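Local coordinates for 2'-deoxycytidine 5'-triphosphate deaminase (Agrobacterium tumefaciens, PDB 2R9Q), which probably deaminates 2'-deoxycytidine 5'-triphosphate to 2'-deoxyuridine 5'-triphosphate, a hydrolytic step toward thymidine nucleotides, at residues Val269-Phe282 with Ile331-Pro344. Sequence-based numbering, arbitrary orientation.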
loop_
_atom_site.group_PDB
_atom_site.type_symbol
_atom_site.label_atom_id
_atom_site.label_comp_id
_atom_site.label_asym_id
_atom_site.label_seq_id
_atom_site.Cartn_x
_atom_site.Cartn_y
_atom_site.Cartn_z
ATOM N N VAL B 269 -18.619 -13.467 28.853
ATOM C CA VAL B 269 -17.810 -13.174 30.037
ATOM C C VAL B 269 -18.491 -12.179 31.025
ATOM O O VAL B 269 -19.309 -11.346 30.636
ATOM C CB VAL B 269 -16.318 -12.778 29.597
ATOM C CG1 VAL B 269 -16.176 -11.321 29.085
ATOM C CG2 VAL B 269 -15.357 -13.036 30.717
ATOM N N HIS B 270 -18.178 -12.308 32.312
ATOM C CA HIS B 270 -18.726 -11.451 33.376
ATOM C C HIS B 270 -17.579 -10.982 34.294
ATOM O O HIS B 270 -16.683 -11.757 34.644
ATOM C CB HIS B 270 -19.826 -12.214 34.118
ATOM C CG HIS B 270 -20.269 -11.623 35.431
ATOM N ND1 HIS B 270 -20.775 -10.343 35.551
ATOM C CD2 HIS B 270 -20.351 -12.170 36.666
ATOM C CE1 HIS B 270 -21.124 -10.122 36.806
ATOM N NE2 HIS B 270 -20.884 -11.221 37.498
ATOM N N VAL B 271 -17.585 -9.677 34.588
ATOM C CA VAL B 271 -16.698 -9.043 35.571
ATOM C C VAL B 271 -17.568 -8.614 36.783
ATOM O O VAL B 271 -18.369 -7.690 36.683
ATOM C CB VAL B 271 -15.934 -7.840 34.981
ATOM C CG1 VAL B 271 -14.904 -7.353 35.950
ATOM C CG2 VAL B 271 -15.258 -8.204 33.662
ATOM N N PRO B 272 -17.460 -9.344 37.915
ATOM C CA PRO B 272 -18.156 -8.988 39.158
ATOM C C PRO B 272 -17.829 -7.579 39.658
ATOM O O PRO B 272 -16.731 -7.088 39.402
ATOM C CB PRO B 272 -17.646 -10.036 40.144
ATOM C CG PRO B 272 -17.267 -11.213 39.286
ATOM C CD PRO B 272 -16.723 -10.614 38.059
ATOM N N PRO B 273 -18.766 -6.937 40.382
ATOM C CA PRO B 273 -18.647 -5.531 40.801
ATOM C C PRO B 273 -17.486 -5.134 41.703
ATOM O O PRO B 273 -17.279 -3.941 41.916
ATOM C CB PRO B 273 -19.948 -5.282 41.552
ATOM C CG PRO B 273 -20.877 -6.272 40.993
ATOM C CD PRO B 273 -20.051 -7.499 40.820
ATOM N N LEU B 274 -16.755 -6.103 42.242
ATOM C CA LEU B 274 -15.617 -5.821 43.104
ATOM C C LEU B 274 -14.297 -6.140 42.391
ATOM O O LEU B 274 -13.225 -6.191 43.014
ATOM C CB LEU B 274 -15.721 -6.651 44.371
ATOM C CG LEU B 274 -16.861 -6.404 45.338
ATOM C CD1 LEU B 274 -16.659 -7.384 46.513
ATOM C CD2 LEU B 274 -16.849 -4.930 45.759
ATOM N N TYR B 275 -14.420 -6.393 41.089
ATOM C CA TYR B 275 -13.304 -6.659 40.211
ATOM C C TYR B 275 -13.407 -5.822 38.938
ATOM O O TYR B 275 -14.499 -5.509 38.443
ATOM C CB TYR B 275 -13.243 -8.146 39.878
ATOM C CG TYR B 275 -13.072 -8.999 41.107
ATOM C CD1 TYR B 275 -11.818 -9.474 41.469
ATOM C CD2 TYR B 275 -14.162 -9.292 41.936
ATOM C CE1 TYR B 275 -11.641 -10.250 42.617
ATOM C CE2 TYR B 275 -14.003 -10.062 43.097
ATOM C CZ TYR B 275 -12.735 -10.536 43.434
ATOM O OH TYR B 275 -12.547 -11.298 44.574
ATOM N N ALA B 276 -12.246 -5.405 38.456
ATOM C CA ALA B 276 -12.117 -4.898 37.109
ATOM C C ALA B 276 -11.293 -5.923 36.320
ATOM O O ALA B 276 -10.660 -6.805 36.906
ATOM C CB ALA B 276 -11.456 -3.522 37.120
ATOM N N ALA B 277 -11.357 -5.827 34.990
ATOM C CA ALA B 277 -10.517 -6.625 34.085
ATOM C C ALA B 277 -9.790 -5.785 33.005
ATOM O O ALA B 277 -10.079 -4.609 32.773
ATOM C CB ALA B 277 -11.332 -7.739 33.438
ATOM N N GLU B 278 -8.825 -6.432 32.367
ATOM C CA GLU B 278 -8.116 -5.890 31.246
ATOM C C GLU B 278 -7.880 -7.013 30.252
ATOM O O GLU B 278 -7.496 -8.117 30.626
ATOM C CB GLU B 278 -6.805 -5.258 31.689
ATOM C CG GLU B 278 -6.101 -4.430 30.636
ATOM C CD GLU B 278 -4.900 -3.652 31.186
ATOM O OE1 GLU B 278 -4.567 -3.735 32.392
ATOM O OE2 GLU B 278 -4.279 -2.927 30.410
ATOM N N MET B 279 -8.155 -6.708 28.986
ATOM C CA MET B 279 -7.968 -7.627 27.885
ATOM C C MET B 279 -6.482 -7.587 27.521
ATOM O O MET B 279 -5.901 -6.513 27.469
ATOM C CB MET B 279 -8.833 -7.162 26.697
ATOM C CG MET B 279 -9.742 -8.226 26.083
ATOM S SD MET B 279 -8.846 -9.472 25.158
ATOM C CE MET B 279 -8.820 -10.812 26.333
ATOM N N THR B 280 -5.875 -8.750 27.310
ATOM C CA THR B 280 -4.470 -8.835 26.887
ATOM C C THR B 280 -4.327 -9.721 25.628
ATOM O O THR B 280 -5.115 -10.632 25.432
ATOM C CB THR B 280 -3.550 -9.389 28.012
ATOM O OG1 THR B 280 -4.006 -10.692 28.409
ATOM C CG2 THR B 280 -3.546 -8.459 29.221
ATOM N N PRO B 281 -3.353 -9.408 24.749
ATOM C CA PRO B 281 -2.951 -10.323 23.690
ATOM C C PRO B 281 -2.448 -11.675 24.181
ATOM O O PRO B 281 -1.775 -11.750 25.213
ATOM C CB PRO B 281 -1.825 -9.567 22.984
ATOM C CG PRO B 281 -2.104 -8.151 23.254
ATOM C CD PRO B 281 -2.632 -8.125 24.637
ATOM N N PHE B 282 -2.787 -12.713 23.412
ATOM C CA PHE B 282 -2.280 -14.083 23.603
ATOM C C PHE B 282 -0.857 -14.199 23.036
ATOM O O PHE B 282 -0.652 -14.329 21.818
ATOM C CB PHE B 282 -3.237 -15.088 22.942
ATOM C CG PHE B 282 -2.887 -16.531 23.185
ATOM C CD1 PHE B 282 -2.690 -17.012 24.478
ATOM C CD2 PHE B 282 -2.781 -17.417 22.115
ATOM C CE1 PHE B 282 -2.360 -18.369 24.702
ATOM C CE2 PHE B 282 -2.467 -18.772 22.329
ATOM C CZ PHE B 282 -2.254 -19.250 23.624
ATOM N N ILE B 331 -7.705 -19.414 20.285
ATOM C CA ILE B 331 -7.440 -18.453 21.364
ATOM C C ILE B 331 -6.741 -17.170 20.893
ATOM O O ILE B 331 -5.726 -17.221 20.200
ATOM C CB ILE B 331 -6.633 -19.073 22.526
ATOM C CG1 ILE B 331 -7.452 -20.200 23.183
ATOM C CG2 ILE B 331 -6.253 -17.990 23.557
ATOM C CD1 ILE B 331 -6.638 -21.123 24.079
ATOM N N VAL B 332 -7.305 -16.025 21.288
ATOM C CA VAL B 332 -6.878 -14.711 20.779
ATOM C C VAL B 332 -6.483 -13.695 21.853
ATOM O O VAL B 332 -5.791 -12.710 21.582
ATOM C CB VAL B 332 -7.938 -14.100 19.818
ATOM C CG1 VAL B 332 -8.231 -15.081 18.666
ATOM C CG2 VAL B 332 -9.221 -13.666 20.574
ATOM N N GLY B 333 -6.920 -13.947 23.069
ATOM C CA GLY B 333 -6.550 -13.129 24.199
ATOM C C GLY B 333 -6.803 -13.750 25.559
ATOM O O GLY B 333 -7.328 -14.860 25.698
ATOM N N ARG B 334 -6.470 -12.969 26.563
ATOM C CA ARG B 334 -6.514 -13.389 27.931
ATOM C C ARG B 334 -7.086 -12.204 28.803
ATOM O O ARG B 334 -6.539 -11.101 28.835
ATOM C CB ARG B 334 -5.088 -13.865 28.209
ATOM C CG ARG B 334 -4.616 -14.012 29.580
ATOM C CD ARG B 334 -3.064 -14.139 29.537
ATOM N NE ARG B 334 -2.302 -12.921 29.147
ATOM C CZ ARG B 334 -1.798 -12.009 29.994
ATOM N NH1 ARG B 334 -2.004 -12.099 31.304
ATOM N NH2 ARG B 334 -1.105 -10.973 29.536
ATOM N N LEU B 335 -8.255 -12.423 29.405
ATOM C CA LEU B 335 -8.878 -11.445 30.284
ATOM C C LEU B 335 -8.316 -11.596 31.695
ATOM O O LEU B 335 -8.524 -12.609 32.351
ATOM C CB LEU B 335 -10.380 -11.600 30.288
ATOM C CG LEU B 335 -11.241 -10.447 30.806
ATOM C CD1 LEU B 335 -11.023 -9.139 30.007
ATOM C CD2 LEU B 335 -12.724 -10.874 30.822
ATOM N N VAL B 336 -7.578 -10.573 32.122
ATOM C CA VAL B 336 -6.890 -10.541 33.407
ATOM C C VAL B 336 -7.690 -9.721 34.453
ATOM O O VAL B 336 -8.083 -8.594 34.197
ATOM C CB VAL B 336 -5.485 -9.980 33.241
ATOM C CG1 VAL B 336 -4.849 -9.739 34.582
ATOM C CG2 VAL B 336 -4.634 -10.927 32.384
ATOM N N TYR B 337 -7.912 -10.319 35.624
ATOM C CA TYR B 337 -8.741 -9.741 36.672
ATOM C C TYR B 337 -7.879 -9.057 37.745
ATOM O O TYR B 337 -6.765 -9.477 38.035
ATOM C CB TYR B 337 -9.644 -10.807 37.298
ATOM C CG TYR B 337 -10.772 -11.258 36.399
ATOM C CD1 TYR B 337 -12.039 -10.730 36.524
ATOM C CD2 TYR B 337 -10.565 -12.217 35.411
ATOM C CE1 TYR B 337 -13.065 -11.121 35.691
ATOM C CE2 TYR B 337 -11.601 -12.618 34.568
ATOM C CZ TYR B 337 -12.852 -12.076 34.719
ATOM O OH TYR B 337 -13.896 -12.481 33.895
ATOM N N GLU B 338 -8.425 -7.993 38.313
ATOM C CA GLU B 338 -7.768 -7.221 39.333
ATOM C C GLU B 338 -8.835 -6.756 40.342
ATOM O O GLU B 338 -9.974 -6.442 39.959
ATOM C CB GLU B 338 -7.052 -6.042 38.666
ATOM C CG GLU B 338 -6.054 -5.304 39.534
ATOM C CD GLU B 338 -5.347 -4.146 38.829
ATOM O OE1 GLU B 338 -5.461 -4.008 37.572
ATOM O OE2 GLU B 338 -4.669 -3.377 39.551
ATOM N N HIS B 339 -8.467 -6.754 41.628
ATOM C CA HIS B 339 -9.345 -6.291 42.707
ATOM C C HIS B 339 -9.624 -4.797 42.649
ATOM O O HIS B 339 -8.730 -3.981 42.457
ATOM C CB HIS B 339 -8.755 -6.554 44.099
ATOM C CG HIS B 339 -8.736 -7.991 44.502
ATOM N ND1 HIS B 339 -9.812 -8.610 45.100
ATOM C CD2 HIS B 339 -7.755 -8.920 44.430
ATOM C CE1 HIS B 339 -9.505 -9.872 45.341
ATOM N NE2 HIS B 339 -8.262 -10.086 44.944
ATOM N N MET B 340 -10.878 -4.448 42.870
ATOM C CA MET B 340 -11.236 -3.085 43.163
ATOM C C MET B 340 -10.851 -2.773 44.605
ATOM O O MET B 340 -10.843 -3.665 45.451
ATOM C CB MET B 340 -12.720 -2.906 42.953
ATOM C CG MET B 340 -13.160 -3.088 41.513
ATOM S SD MET B 340 -12.460 -1.948 40.322
ATOM C CE MET B 340 -13.302 -0.415 40.708
ATOM N N LEU B 341 -10.487 -1.518 44.852
ATOM C CA LEU B 341 -10.283 -0.994 46.201
ATOM C C LEU B 341 -11.604 -0.900 46.970
ATOM O O LEU B 341 -11.649 -1.243 48.140
ATOM C CB LEU B 341 -9.641 0.399 46.166
ATOM C CG LEU B 341 -8.125 0.544 46.209
ATOM C CD1 LEU B 341 -7.773 2.032 46.254
ATOM C CD2 LEU B 341 -7.538 -0.212 47.390
ATOM N N GLU B 342 -12.651 -0.398 46.315
ATOM C CA GLU B 342 -14.019 -0.428 46.835
ATOM C C GLU B 342 -14.986 -0.687 45.670
ATOM O O GLU B 342 -14.573 -0.723 44.506
ATOM C CB GLU B 342 -14.370 0.888 47.549
ATOM N N LYS B 343 -16.263 -0.862 45.986
ATOM C CA LYS B 343 -17.286 -1.081 44.978
ATOM C C LYS B 343 -17.617 0.247 44.304
ATOM O O LYS B 343 -17.765 1.248 44.986
ATOM C CB LYS B 343 -18.551 -1.682 45.604
ATOM C CG LYS B 343 -19.555 -2.272 44.587
ATOM C CD LYS B 343 -20.883 -2.736 45.273
ATOM C CE LYS B 343 -21.609 -3.890 44.498
ATOM N NZ LYS B 343 -22.190 -3.490 43.147
ATOM N N PRO B 344 -17.699 0.272 42.958
ATOM C CA PRO B 344 -18.183 1.461 42.261
ATOM C C PRO B 344 -19.475 2.038 42.829
ATOM O O PRO B 344 -20.287 1.311 43.384
ATOM C CB PRO B 344 -18.424 0.956 40.848
ATOM C CG PRO B 344 -17.488 -0.165 40.684
ATOM C CD PRO B 344 -17.300 -0.785 42.014
HETATM O O HOH W 1 -11.998 -7.572 45.162
HETATM O O HOH W 2 -6.383 -3.269 34.642
HETATM O O HOH W 3 -3.700 -11.475 20.630
#
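F282 offers one ring face to I331, whose CG2 sits 3.7 Å from the F282 ring centroid, almost on the normal, as a CH-pi contact. Y337 is engaged differently: A277 CB lies over one face of its ring, while H270 O lies at the edge, in the ring plane, and accepts a hydrogen bond from Y337 OH (3.0 Å), which comes from above the H270 carbonyl plane. With CG anti to the carbonyl carbon (chi1 -72°), the Y337 ring reaches the chain just before strand 275-281. Y275 and H339 run side by side as an oblique pair, planes inclined at 41°, with Y275 CE1 over one imidazole face; H339 NE2 is hydrogen-bonded to E179 OE2. T280 OG1 sits over one face of the R334 guanidinium without bonding to it, P281 O near its plane at the edge; OG1 donates instead to R334 O (2.6 Å), which also accepts from T280 N. V269 CG2 meets L335 CD2 tip to tip at a tight 3.4 Å. A276 and E338 lean on I12, and E338 forms a salt bridge with R169. Paired backbone bonds at A276-E338, E278-V336 and T280-R334 illustrate an antiparallel ladder, here the central strands of a four-stranded sheet in the C-terminal dUTPase-clan domain; strand 331-339 has a classic beta bulge, V332 and G333 both facing L204 of its other neighbour, strand 202-205.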